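Local coordinates for protein interleukin-15 receptor alpha chain (Mus musculus, PDB 2PSM) that probably binds the cytokine interleukin-15 through its small, disulfide-linked sushi domain, as the alpha subunit of the interleukin-15 receptor, at residues Pro12-Ile17 with Ile22-Tyr27; Ile51-Asn56 with Asn60-Thr65. One frame throughout, in Å; residues are numbered along the deposited sequence.

Interaction 1 of 2, residues Pro12-Ile17 with Ile22-Tyr27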
loop_
_atom_site.group_PDB
_atom_site.type_symbol
_atom_site.label_atom_id
_atom_site.label_comp_id
_atom_site.label_asym_id
_atom_site.label_seq_id
_atom_site.Cartn_x
_atom_site.Cartn_y
_atom_site.Cartn_z
ATOM N N PRO B 12 -9.853 10.835 21.719
ATOM C CA PRO B 12 -9.165 10.422 22.942
ATOM C C PRO B 12 -7.761 9.932 22.597
ATOM O O PRO B 12 -7.367 9.921 21.431
ATOM C CB PRO B 12 -10.057 9.307 23.464
ATOM C CG PRO B 12 -10.525 8.663 22.202
ATOM C CD PRO B 12 -10.901 9.863 21.359
ATOM N N PRO B 13 -6.977 9.534 23.606
ATOM C CA PRO B 13 -5.636 9.061 23.257
ATOM C C PRO B 13 -5.758 7.838 22.346
ATOM O O PRO B 13 -6.729 7.089 22.434
ATOM C CB PRO B 13 -5.030 8.716 24.611
ATOM C CG PRO B 13 -5.725 9.673 25.543
ATOM C CD PRO B 13 -7.154 9.599 25.066
ATOM N N PRO B 14 -4.786 7.633 21.444
ATOM C CA PRO B 14 -4.827 6.484 20.538
ATOM C C PRO B 14 -4.429 5.197 21.264
ATOM O O PRO B 14 -3.828 5.246 22.339
ATOM C CB PRO B 14 -3.825 6.872 19.460
ATOM C CG PRO B 14 -2.793 7.612 20.236
ATOM C CD PRO B 14 -3.636 8.502 21.134
ATOM N N VAL B 15 -4.775 4.049 20.689
ATOM C CA VAL B 15 -4.418 2.770 21.296
ATOM C C VAL B 15 -2.932 2.561 21.074
ATOM O O VAL B 15 -2.334 3.205 20.208
ATOM C CB VAL B 15 -5.165 1.590 20.641
ATOM C CG1 VAL B 15 -6.667 1.832 20.697
ATOM C CG2 VAL B 15 -4.701 1.411 19.197
ATOM N N SER B 16 -2.327 1.671 21.847
ATOM C CA SER B 16 -0.908 1.407 21.665
ATOM C C SER B 16 -0.748 0.200 20.748
ATOM O O SER B 16 -1.499 -0.769 20.843
ATOM C CB SER B 16 -0.227 1.138 23.009
ATOM O OG SER B 16 -0.784 -0.003 23.627
ATOM N N ILE B 17 0.219 0.281 19.843
ATOM C CA ILE B 17 0.491 -0.803 18.915
ATOM C C ILE B 17 1.831 -1.390 19.333
ATOM O O ILE B 17 2.741 -0.644 19.693
ATOM C CB ILE B 17 0.584 -0.281 17.463
ATOM C CG1 ILE B 17 -0.791 0.212 16.994
ATOM C CG2 ILE B 17 1.106 -1.384 16.547
ATOM C CD1 ILE B 17 -1.825 -0.888 16.838
ATOM N N ILE B 22 3.696 6.594 18.951
ATOM C CA ILE B 22 3.000 7.633 18.219
ATOM C C ILE B 22 2.959 8.919 19.027
ATOM O O ILE B 22 2.747 8.904 20.240
ATOM C CB ILE B 22 1.558 7.205 17.859
ATOM C CG1 ILE B 22 0.902 8.281 16.992
ATOM C CG2 ILE B 22 0.755 6.950 19.126
ATOM C CD1 ILE B 22 -0.442 7.865 16.400
ATOM N N ARG B 23 3.198 10.028 18.340
ATOM C CA ARG B 23 3.173 11.348 18.948
ATOM C C ARG B 23 2.125 12.135 18.176
ATOM O O ARG B 23 2.393 12.651 17.093
ATOM C CB ARG B 23 4.537 12.011 18.827
ATOM N N VAL B 24 0.925 12.210 18.736
ATOM C CA VAL B 24 -0.180 12.914 18.102
ATOM C C VAL B 24 -0.001 14.421 18.167
ATOM O O VAL B 24 0.108 14.999 19.250
ATOM C CB VAL B 24 -1.520 12.545 18.773
ATOM C CG1 VAL B 24 -2.664 13.344 18.143
ATOM C CG2 VAL B 24 -1.767 11.049 18.635
ATOM N N LYS B 25 0.018 15.054 17.000
ATOM C CA LYS B 25 0.179 16.493 16.931
ATOM C C LYS B 25 -1.171 17.185 17.042
ATOM O O LYS B 25 -1.284 18.247 17.649
ATOM C CB LYS B 25 0.858 16.878 15.617
ATOM N N ASN B 26 -2.201 16.567 16.470
ATOM C CA ASN B 26 -3.534 17.154 16.476
ATOM C C ASN B 26 -4.627 16.129 16.797
ATOM O O ASN B 26 -4.748 15.101 16.134
ATOM C CB ASN B 26 -3.778 17.811 15.109
ATOM C CG ASN B 26 -5.096 18.547 15.036
ATOM O OD1 ASN B 26 -5.422 19.355 15.908
ATOM N ND2 ASN B 26 -5.862 18.282 13.979
ATOM N N TYR B 27 -5.418 16.425 17.826
ATOM C CA TYR B 27 -6.501 15.547 18.264
ATOM C C TYR B 27 -7.864 15.933 17.680
ATOM O O TYR B 27 -8.872 15.276 17.957
ATOM C CB TYR B 27 -6.588 15.557 19.797
ATOM C CG TYR B 27 -5.472 14.808 20.494
ATOM C CD1 TYR B 27 -5.619 13.463 20.841
ATOM C CD2 TYR B 27 -4.260 15.439 20.796
ATOM C CE1 TYR B 27 -4.589 12.764 21.475
ATOM C CE2 TYR B 27 -3.224 14.750 21.428
ATOM C CZ TYR B 27 -3.397 13.413 21.762
ATOM O OH TYR B 27 -2.376 12.721 22.376
#
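P12 and Y27 bring the two segments near each other at one end, their CA atoms 7.4 Å apart, and no backbone hydrogen bond joins P12-I17 to I22-Y27. Both are loops of the sushi (SCR) domain, on either side of the short strand 20-21 in the sequence, and their contact is a small apolar one near the surface. P14 carries most of it from the first segment. Its CG meets the branch methyl CG2 of I22 at 3.8 Å, the proline ring and the isoleucine running obliquely to each other, while the same CG lies 3.9 Å from V24 CG2, here with the two side chains passing in opposite directions. V24 divides its methyls between two partners: with chi1 at 177°, CG1 lies anti to the backbone N and sits over the centre of the Y27 ring, 3.5 Å above its plane, whereas CG2 is left to face P14. That face of the tyrosine is covered from within its own segment; an edge of the ring faces P12 and P13. P13 CA approaches this edge, 4.2 Å from Y27 CE1, and P14 CD comes within 4.4 Å of the same carbon at an oblique slant. P14 also touches Y35 of strand 32-37 and I51 of strand 50-56, joining the loop to the sheet. P12 O is hydrogen-bonded to W64 NE1 and also lies in the plane of the tyrosine ring, 4.0 Å from Y27 CE1.

Interaction 2 of 2, residues Ile51-Asn56 with Asn60-Thr65; sequences IECVIN and NVAHWT
V54 O accepts a hydrogen bond of 3.0 Å from H63 N and a weaker CA-H...O contact from A62 CA at 3.3 Å. V54 N returns a bond to H63 O, making V54 and H63 a hydrogen-bonded pair of the antiparallel hairpin 50-56/61-64. At one end the T65 hydroxyl takes the place of a backbone acceptor, OG1 accepting E52 N at 2.8 Å (167°) while T65 N bonds to E52 O; at the other, N60 and V61 both face N56, as in a G1 beta bulge, N60 N bonding only weakly to N56 O. W64 is sandwiched by CH-pi contacts, I51 CD1 over one face of its six-membered ring and C53 CB over the other, each 4.0 Å from the centroid. With H63 CG between backbone N and carbonyl carbon (chi1 67°), V54 CG2 lies over the imidazole face; ND1 holds the ring by a straight bond (177°) to W64 O, from well above that carbonyl's plane. Replacing W64 by a serine would probably open a gap between I51 and C53 and leave P12 O without its indole N-H. The indole packs against half-cystine C53, disulfide-bonded to C11, so strand pairing and cross-link probably stabilise the same patch.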
loop_
_atom_site.group_PDB
_atom_site.type_symbol
_atom_site.label_atom_id
_atom_site.label_comp_id
_atom_site.label_asym_id
_atom_site.label_seq_id
_atom_site.Cartn_x
_atom_site.Cartn_y
_atom_site.Cartn_z
ATOM N N ILE B 51 -3.974 6.602 11.304
ATOM C CA ILE B 51 -5.225 6.638 12.046
ATOM C C ILE B 51 -5.741 8.051 11.832
ATOM O O ILE B 51 -4.962 9.001 11.783
ATOM C CB ILE B 51 -5.078 6.375 13.557
ATOM C CG1 ILE B 51 -4.100 7.362 14.199
ATOM C CG2 ILE B 51 -4.678 4.929 13.785
ATOM C CD1 ILE B 51 -4.010 7.186 15.711
ATOM N N GLU B 52 -7.047 8.189 11.659
ATOM C CA GLU B 52 -7.640 9.499 11.444
ATOM C C GLU B 52 -8.729 9.729 12.473
ATOM O O GLU B 52 -9.446 8.797 12.836
ATOM C CB GLU B 52 -8.252 9.597 10.046
ATOM C CG GLU B 52 -8.767 10.989 9.714
ATOM C CD GLU B 52 -9.344 11.086 8.317
ATOM O OE1 GLU B 52 -8.750 10.490 7.391
ATOM O OE2 GLU B 52 -10.383 11.767 8.146
ATOM N N CYS B 53 -8.846 10.963 12.949
ATOM C CA CYS B 53 -9.871 11.290 13.929
ATOM C C CYS B 53 -11.155 11.655 13.195
ATOM O O CYS B 53 -11.243 12.717 12.578
ATOM C CB CYS B 53 -9.427 12.453 14.818
ATOM S SG CYS B 53 -10.708 12.851 16.043
ATOM N N VAL B 54 -12.138 10.759 13.250
ATOM C CA VAL B 54 -13.412 10.969 12.576
ATOM C C VAL B 54 -14.528 11.149 13.590
ATOM O O VAL B 54 -14.532 10.524 14.654
ATOM C CB VAL B 54 -13.766 9.782 11.645
ATOM C CG1 VAL B 54 -12.616 9.517 10.676
ATOM C CG2 VAL B 54 -14.069 8.542 12.456
ATOM N N ILE B 55 -15.480 12.007 13.243
ATOM C CA ILE B 55 -16.600 12.317 14.114
ATOM C C ILE B 55 -17.862 11.517 13.823
ATOM O O ILE B 55 -18.155 11.161 12.680
ATOM C CB ILE B 55 -16.965 13.822 14.013
ATOM C CG1 ILE B 55 -18.048 14.181 15.037
ATOM C CG2 ILE B 55 -17.459 14.148 12.601
ATOM C CD1 ILE B 55 -17.557 14.200 16.469
ATOM N N ASN B 56 -18.599 11.224 14.886
ATOM C CA ASN B 56 -19.870 10.537 14.769
ATOM C C ASN B 56 -20.861 11.693 14.904
ATOM O O ASN B 56 -21.199 12.091 16.019
ATOM C CB ASN B 56 -20.057 9.547 15.921
ATOM C CG ASN B 56 -21.369 8.796 15.836
ATOM O OD1 ASN B 56 -22.374 9.326 15.358
ATOM N ND2 ASN B 56 -21.374 7.558 16.316
ATOM N N ASN B 60 -21.892 13.390 18.241
ATOM C CA ASN B 60 -20.848 14.391 18.471
ATOM C C ASN B 60 -19.622 13.838 19.176
ATOM O O ASN B 60 -18.880 14.585 19.811
ATOM C CB ASN B 60 -21.374 15.573 19.286
ATOM C CG ASN B 60 -22.071 16.602 18.432
ATOM O OD1 ASN B 60 -23.287 16.549 18.240
ATOM N ND2 ASN B 60 -21.300 17.541 17.898
ATOM N N VAL B 61 -19.411 12.529 19.084
ATOM C CA VAL B 61 -18.246 11.928 19.711
ATOM C C VAL B 61 -17.297 11.450 18.622
ATOM O O VAL B 61 -17.693 10.744 17.689
ATOM C CB VAL B 61 -18.627 10.747 20.633
ATOM C CG1 VAL B 61 -19.645 11.214 21.666
ATOM C CG2 VAL B 61 -19.170 9.583 19.817
ATOM N N ALA B 62 -16.041 11.863 18.741
ATOM C CA ALA B 62 -15.022 11.501 17.775
ATOM C C ALA B 62 -14.203 10.324 18.289
ATOM O O ALA B 62 -14.125 10.081 19.491
ATOM C CB ALA B 62 -14.113 12.701 17.505
ATOM N N HIS B 63 -13.604 9.593 17.360
ATOM C CA HIS B 63 -12.776 8.442 17.688
ATOM C C HIS B 63 -11.774 8.247 16.561
ATOM O O HIS B 63 -11.988 8.699 15.428
ATOM C CB HIS B 63 -13.637 7.186 17.831
ATOM C CG HIS B 63 -14.266 6.738 16.549
ATOM N ND1 HIS B 63 -13.571 6.049 15.577
ATOM C CD2 HIS B 63 -15.516 6.918 16.058
ATOM C CE1 HIS B 63 -14.366 5.824 14.545
ATOM N NE2 HIS B 63 -15.551 6.342 14.812
ATOM N N TRP B 64 -10.670 7.590 16.887
ATOM C CA TRP B 64 -9.634 7.297 15.916
ATOM C C TRP B 64 -10.060 6.081 15.110
ATOM O O TRP B 64 -10.662 5.152 15.658
ATOM C CB TRP B 64 -8.318 6.982 16.626
ATOM C CG TRP B 64 -7.664 8.164 17.255
ATOM C CD1 TRP B 64 -7.532 8.418 18.593
ATOM C CD2 TRP B 64 -7.023 9.248 16.575
ATOM N NE1 TRP B 64 -6.844 9.593 18.786
ATOM C CE2 TRP B 64 -6.521 10.124 17.566
ATOM C CE3 TRP B 64 -6.820 9.563 15.225
ATOM C CZ2 TRP B 64 -5.830 11.298 17.247
ATOM C CZ3 TRP B 64 -6.129 10.730 14.908
ATOM C CH2 TRP B 64 -5.643 11.584 15.915
ATOM N N THR B 65 -9.773 6.089 13.811
ATOM C CA THR B 65 -10.108 4.940 12.978
ATOM C C THR B 65 -9.247 3.790 13.485
ATOM O O THR B 65 -8.218 4.020 14.114
ATOM C CB THR B 65 -9.786 5.195 11.498
ATOM O OG1 THR B 65 -8.482 5.772 11.385
ATOM C CG2 THR B 65 -10.809 6.130 10.887
#

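Interaction 1 closes before interaction 2 opens along the chain, and their centres lie 12 Å apart within the single sushi repeat. Interaction 1 flanks strand 20-21 at one edge of the four-stranded antiparallel sheet, and interaction 2 pairs strand 50-56 with the other edge strand, 61-64; strand 32-37 lies between. They nevertheless touch: the P12-W64 bond is the polar joint, I22 CD1 packs on I51 CD1 at 3.7 Å, and N26 O packs against W64 and Y27 O against C53 SG. The C11-C53 disulfide ties the residue just before P12 to the hairpin. In this small, helix-free domain the loops and the hairpin pack on one another and are cross-linked by this disulfide.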